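Local coordinates for protein TarM (Staphylococcus aureus subsp. aureus 21178, PDB 4X7R) that belongs to the GT-B class of glycosyltransferases, with two parallel-sheet domains and an added antiparallel sheet, and binds uridine-5'-diphosphate, at residues S408-V420 / A463-I475. The protein carries 1 engineered substitution. Sequence-based numbering, arbitrary orientation.
Sequences SMIEAMISKRPVV and AAEFGSKARENII. With UDP (uridine-5'-diphosphate), chain E.
The guanidinium of R471 meets I414 O with its edge: the oxygen lies 13° from the guanidinium plane, 2.8 Å from NE, while NH2 adds a weak second bond to the same carbonyl. NH2 is also hydrogen-bonded to H309 O, so two backbone carbonyls fix the group's rotation. K416 CG approaches the guanidinium obliquely. The R471 chain runs out extended and bends at chi3 (-83°), which turns NE back onto the carbonyl. In the C-terminal Rossmann-like domain of the GT-B fold, helix 408-414 closes in a Schellman motif, with K416 at positive phi and bonds from R417 N to A412 O and K416 N to M413 O. This turn rests on G467, where paired CA-H...O contacts (K416 CA to G467 O, 3.3 Å; G467 CA to K416 O, 3.2 Å) bring the backbones together. Apolar packing flanks it: M413 CE on A470 CB at 3.7 Å, I474 CG2 against I414 CG1, and P418 CB on F466 CB at 3.7 Å. From the N-terminal end S408 N donates to O2A of uridine-5'-diphosphate at 3.0 Å; one turn further on, E411 OE1 accepts a hydrogen bond from O2' of its ribose and OE2 one from O3'.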
loop_
_atom_site.group_PDB
_atom_site.type_symbol
_atom_site.label_atom_id
_atom_site.label_comp_id
_atom_site.label_asym_id
_atom_site.label_seq_id
_atom_site.Cartn_x
_atom_site.Cartn_y
_atom_site.Cartn_z
ATOM N N SER A 408 13.432 -3.116 -2.655
ATOM C CA SER A 408 13.949 -4.339 -2.004
ATOM C C SER A 408 15.332 -4.696 -2.525
ATOM O O SER A 408 16.222 -5.010 -1.731
ATOM C CB SER A 408 12.993 -5.513 -2.193
ATOM O OG SER A 408 12.060 -5.598 -1.130
ATOM N N MET A 409 15.531 -4.588 -3.859
ATOM C CA MET A 409 16.835 -4.816 -4.499
ATOM C C MET A 409 17.848 -3.782 -3.966
ATOM O O MET A 409 18.939 -4.152 -3.543
ATOM C CB MET A 409 16.715 -4.709 -6.025
ATOM C CG MET A 409 15.961 -5.874 -6.656
ATOM S SD MET A 409 15.944 -5.755 -8.461
ATOM C CE MET A 409 14.522 -4.661 -8.705
ATOM N N ILE A 410 17.434 -2.497 -3.922
ATOM C CA ILE A 410 18.259 -1.397 -3.425
ATOM C C ILE A 410 18.589 -1.611 -1.945
ATOM O O ILE A 410 19.739 -1.450 -1.560
ATOM C CB ILE A 410 17.584 -0.026 -3.694
ATOM C CG1 ILE A 410 17.554 0.279 -5.232
ATOM C CG2 ILE A 410 18.306 1.108 -2.894
ATOM C CD1 ILE A 410 16.760 1.636 -5.643
ATOM N N GLU A 411 17.587 -2.027 -1.133
ATOM C CA GLU A 411 17.744 -2.297 0.309
ATOM C C GLU A 411 18.766 -3.410 0.545
ATOM O O GLU A 411 19.636 -3.250 1.389
ATOM C CB GLU A 411 16.405 -2.649 0.962
ATOM C CG GLU A 411 15.478 -1.456 1.138
ATOM C CD GLU A 411 14.041 -1.804 1.470
ATOM O OE1 GLU A 411 13.794 -2.940 1.939
ATOM O OE2 GLU A 411 13.154 -0.952 1.234
ATOM N N ALA A 412 18.699 -4.495 -0.250
ATOM C CA ALA A 412 19.630 -5.626 -0.174
ATOM C C ALA A 412 21.053 -5.168 -0.456
ATOM O O ALA A 412 21.977 -5.562 0.252
ATOM C CB ALA A 412 19.223 -6.703 -1.168
ATOM N N MET A 413 21.223 -4.301 -1.459
ATOM C CA MET A 413 22.525 -3.752 -1.839
ATOM C C MET A 413 23.099 -2.879 -0.727
ATOM O O MET A 413 24.305 -2.954 -0.454
ATOM C CB MET A 413 22.429 -3.011 -3.169
ATOM C CG MET A 413 22.265 -3.970 -4.338
ATOM S SD MET A 413 21.999 -3.172 -5.923
ATOM C CE MET A 413 23.603 -2.482 -6.216
ATOM N N ILE A 414 22.232 -2.107 -0.040
ATOM C CA ILE A 414 22.637 -1.292 1.126
ATOM C C ILE A 414 23.174 -2.220 2.253
ATOM O O ILE A 414 24.196 -1.910 2.861
ATOM C CB ILE A 414 21.510 -0.342 1.603
ATOM C CG1 ILE A 414 21.166 0.674 0.507
ATOM C CG2 ILE A 414 21.874 0.384 2.918
ATOM C CD1 ILE A 414 19.805 1.212 0.612
ATOM N N SER A 415 22.543 -3.397 2.450
ATOM C CA SER A 415 22.996 -4.371 3.448
ATOM C C SER A 415 24.108 -5.283 2.921
ATOM O O SER A 415 24.344 -6.341 3.497
ATOM C CB SER A 415 21.819 -5.176 3.986
ATOM O OG SER A 415 21.067 -4.365 4.871
ATOM N N LYS A 416 24.804 -4.867 1.830
ATOM C CA LYS A 416 25.907 -5.614 1.185
ATOM C C LYS A 416 25.496 -7.029 0.720
ATOM O O LYS A 416 26.313 -7.956 0.731
ATOM C CB LYS A 416 27.166 -5.659 2.076
ATOM C CG LYS A 416 27.800 -4.315 2.390
ATOM C CD LYS A 416 29.034 -4.524 3.254
ATOM C CE LYS A 416 29.762 -3.239 3.547
ATOM N NZ LYS A 416 30.848 -3.426 4.553
ATOM N N ARG A 417 24.216 -7.187 0.326
ATOM C CA ARG A 417 23.650 -8.447 -0.168
ATOM C C ARG A 417 23.480 -8.287 -1.681
ATOM O O ARG A 417 22.657 -7.487 -2.123
ATOM C CB ARG A 417 22.303 -8.803 0.541
ATOM C CG ARG A 417 22.372 -8.875 2.086
ATOM C CD ARG A 417 23.642 -9.545 2.584
ATOM N NE ARG A 417 23.682 -9.796 4.025
ATOM C CZ ARG A 417 24.713 -9.489 4.812
ATOM N NH1 ARG A 417 25.761 -8.838 4.325
ATOM N NH2 ARG A 417 24.691 -9.811 6.097
ATOM N N PRO A 418 24.337 -8.926 -2.494
ATOM C CA PRO A 418 24.231 -8.721 -3.954
ATOM C C PRO A 418 22.942 -9.270 -4.541
ATOM O O PRO A 418 22.361 -10.215 -4.006
ATOM C CB PRO A 418 25.482 -9.408 -4.516
ATOM C CG PRO A 418 25.877 -10.416 -3.479
ATOM C CD PRO A 418 25.419 -9.880 -2.147
ATOM N N VAL A 419 22.480 -8.632 -5.618
ATOM C CA VAL A 419 21.246 -9.003 -6.308
ATOM C C VAL A 419 21.532 -9.728 -7.625
ATOM O O VAL A 419 22.429 -9.335 -8.378
ATOM C CB VAL A 419 20.340 -7.761 -6.536
ATOM C CG1 VAL A 419 19.029 -8.144 -7.213
ATOM C CG2 VAL A 419 20.064 -7.035 -5.228
ATOM N N VAL A 420 20.755 -10.795 -7.879
ATOM C CA VAL A 420 20.670 -11.552 -9.127
ATOM C C VAL A 420 19.216 -11.239 -9.617
ATOM O O VAL A 420 18.234 -11.645 -8.996
ATOM C CB VAL A 420 20.994 -13.059 -8.967
ATOM C CG1 VAL A 420 20.985 -13.760 -10.324
ATOM C CG2 VAL A 420 22.360 -13.253 -8.298
ATOM N N ALA A 463 30.882 -13.159 -3.212
ATOM C CA ALA A 463 29.639 -12.701 -2.589
ATOM C C ALA A 463 29.867 -11.468 -1.709
ATOM O O ALA A 463 29.035 -10.554 -1.713
ATOM C CB ALA A 463 29.016 -13.821 -1.776
ATOM N N ALA A 464 30.999 -11.431 -0.987
ATOM C CA ALA A 464 31.387 -10.331 -0.106
ATOM C C ALA A 464 31.858 -9.104 -0.899
ATOM O O ALA A 464 31.563 -7.977 -0.496
ATOM C CB ALA A 464 32.480 -10.788 0.853
ATOM N N GLU A 465 32.602 -9.335 -1.997
ATOM C CA GLU A 465 33.162 -8.330 -2.907
ATOM C C GLU A 465 32.032 -7.602 -3.629
ATOM O O GLU A 465 32.049 -6.368 -3.719
ATOM C CB GLU A 465 34.069 -9.030 -3.916
ATOM C CG GLU A 465 34.706 -8.179 -5.002
ATOM C CD GLU A 465 35.487 -9.028 -5.992
ATOM O OE1 GLU A 465 36.454 -9.703 -5.564
ATOM O OE2 GLU A 465 35.105 -9.058 -7.186
ATOM N N PHE A 466 31.061 -8.385 -4.163
ATOM C CA PHE A 466 29.898 -7.882 -4.899
ATOM C C PHE A 466 29.057 -7.011 -3.986
ATOM O O PHE A 466 28.755 -5.875 -4.354
ATOM C CB PHE A 466 29.077 -9.041 -5.499
ATOM C CG PHE A 466 29.481 -9.528 -6.877
ATOM C CD1 PHE A 466 30.771 -9.325 -7.359
ATOM C CD2 PHE A 466 28.585 -10.234 -7.669
ATOM C CE1 PHE A 466 31.142 -9.784 -8.627
ATOM C CE2 PHE A 466 28.965 -10.712 -8.925
ATOM C CZ PHE A 466 30.245 -10.493 -9.392
ATOM N N GLY A 467 28.778 -7.516 -2.782
ATOM C CA GLY A 467 27.998 -6.819 -1.764
ATOM C C GLY A 467 28.600 -5.496 -1.340
ATOM O O GLY A 467 27.894 -4.488 -1.251
ATOM N N SER A 468 29.927 -5.491 -1.112
ATOM C CA SER A 468 30.699 -4.305 -0.717
ATOM C C SER A 468 30.604 -3.210 -1.803
ATOM O O SER A 468 30.311 -2.062 -1.480
ATOM C CB SER A 468 32.157 -4.685 -0.432
ATOM O OG SER A 468 32.398 -4.963 0.943
ATOM N N LYS A 469 30.803 -3.583 -3.087
ATOM C CA LYS A 469 30.696 -2.678 -4.233
ATOM C C LYS A 469 29.237 -2.190 -4.397
ATOM O O LYS A 469 29.019 -1.038 -4.777
ATOM C CB LYS A 469 31.168 -3.382 -5.518
ATOM C CG LYS A 469 32.684 -3.523 -5.652
ATOM C CD LYS A 469 33.280 -2.329 -6.401
ATOM C CE LYS A 469 34.705 -2.035 -5.993
ATOM N NZ LYS A 469 35.116 -0.654 -6.370
ATOM N N ALA A 470 28.244 -3.067 -4.081
ATOM C CA ALA A 470 26.807 -2.764 -4.165
ATOM C C ALA A 470 26.399 -1.595 -3.278
ATOM O O ALA A 470 25.760 -0.666 -3.778
ATOM C CB ALA A 470 25.970 -3.999 -3.857
ATOM N N ARG A 471 26.808 -1.613 -1.986
ATOM C CA ARG A 471 26.503 -0.541 -1.004
ATOM C C ARG A 471 27.165 0.768 -1.451
ATOM O O ARG A 471 26.515 1.813 -1.467
ATOM C CB ARG A 471 26.918 -0.957 0.427
ATOM C CG ARG A 471 27.317 0.199 1.346
ATOM C CD ARG A 471 27.646 -0.228 2.765
ATOM N NE ARG A 471 26.407 -0.341 3.516
ATOM C CZ ARG A 471 25.950 0.570 4.364
ATOM N NH1 ARG A 471 26.686 1.631 4.674
ATOM N NH2 ARG A 471 24.769 0.408 4.940
ATOM N N GLU A 472 28.439 0.677 -1.868
ATOM C CA GLU A 472 29.247 1.764 -2.400
ATOM C C GLU A 472 28.548 2.437 -3.590
ATOM O O GLU A 472 28.525 3.665 -3.660
ATOM C CB GLU A 472 30.575 1.187 -2.875
ATOM C CG GLU A 472 31.800 1.833 -2.274
ATOM C CD GLU A 472 33.082 1.089 -2.599
ATOM O OE1 GLU A 472 33.432 0.974 -3.799
ATOM O OE2 GLU A 472 33.737 0.616 -1.644
ATOM N N ASN A 473 27.974 1.627 -4.523
ATOM C CA ASN A 473 27.268 2.126 -5.705
ATOM C C ASN A 473 25.992 2.852 -5.335
ATOM O O ASN A 473 25.683 3.863 -5.955
ATOM C CB ASN A 473 26.969 1.002 -6.711
ATOM C CG ASN A 473 26.668 1.529 -8.105
ATOM O OD1 ASN A 473 27.359 2.401 -8.640
ATOM N ND2 ASN A 473 25.640 1.018 -8.735
ATOM N N ILE A 474 25.261 2.365 -4.310
ATOM C CA ILE A 474 24.014 3.015 -3.857
ATOM C C ILE A 474 24.320 4.360 -3.207
ATOM O O ILE A 474 23.678 5.365 -3.526
ATOM C CB ILE A 474 23.103 2.096 -2.968
ATOM C CG1 ILE A 474 22.725 0.761 -3.683
ATOM C CG2 ILE A 474 21.857 2.838 -2.456
ATOM C CD1 ILE A 474 22.122 0.862 -5.116
ATOM N N ILE A 475 25.317 4.377 -2.301
ATOM C CA ILE A 475 25.751 5.587 -1.588
ATOM C C ILE A 475 26.124 6.653 -2.624
ATOM O O ILE A 475 25.609 7.759 -2.571
ATOM C CB ILE A 475 26.908 5.259 -0.595
ATOM C CG1 ILE A 475 26.354 4.521 0.640
ATOM C CG2 ILE A 475 27.689 6.519 -0.188
ATOM C CD1 ILE A 475 27.426 3.878 1.545
HETATM N N1 UDP E . 8.440 -5.128 2.592
HETATM C C2 UDP E . 8.596 -5.350 3.948
HETATM N N3 UDP E . 8.299 -6.625 4.368
HETATM C C4 UDP E . 7.850 -7.673 3.594
HETATM C C5 UDP E . 7.663 -7.357 2.201
HETATM C C6 UDP E . 7.958 -6.123 1.751
HETATM O O2 UDP E . 8.968 -4.484 4.728
HETATM O O4 UDP E . 7.668 -8.787 4.120
HETATM C "C1'" UDP E . 8.934 -3.828 2.070
HETATM C "C2'" UDP E . 10.381 -3.860 1.587
HETATM O "O2'" UDP E . 11.281 -3.645 2.662
HETATM C "C3'" UDP E . 10.394 -2.696 0.595
HETATM C "C4'" UDP E . 8.984 -2.724 0.014
HETATM O "O4'" UDP E . 8.158 -3.454 0.953
HETATM O "O3'" UDP E . 10.742 -1.416 1.124
HETATM C "C5'" UDP E . 8.877 -3.339 -1.358
HETATM O "O5'" UDP E . 9.422 -2.375 -2.286
HETATM P PA UDP E . 9.639 -2.613 -3.858
HETATM O O1A UDP E . 9.908 -1.309 -4.504
HETATM O O2A UDP E . 10.819 -3.579 -4.048
HETATM O O3A UDP E . 8.338 -3.254 -4.439
HETATM P PB UDP E . 6.788 -2.846 -4.360
HETATM O O1B UDP E . 6.655 -1.345 -4.396
HETATM O O2B UDP E . 6.161 -3.383 -3.070
HETATM O O3B UDP E . 6.072 -3.415 -5.569
#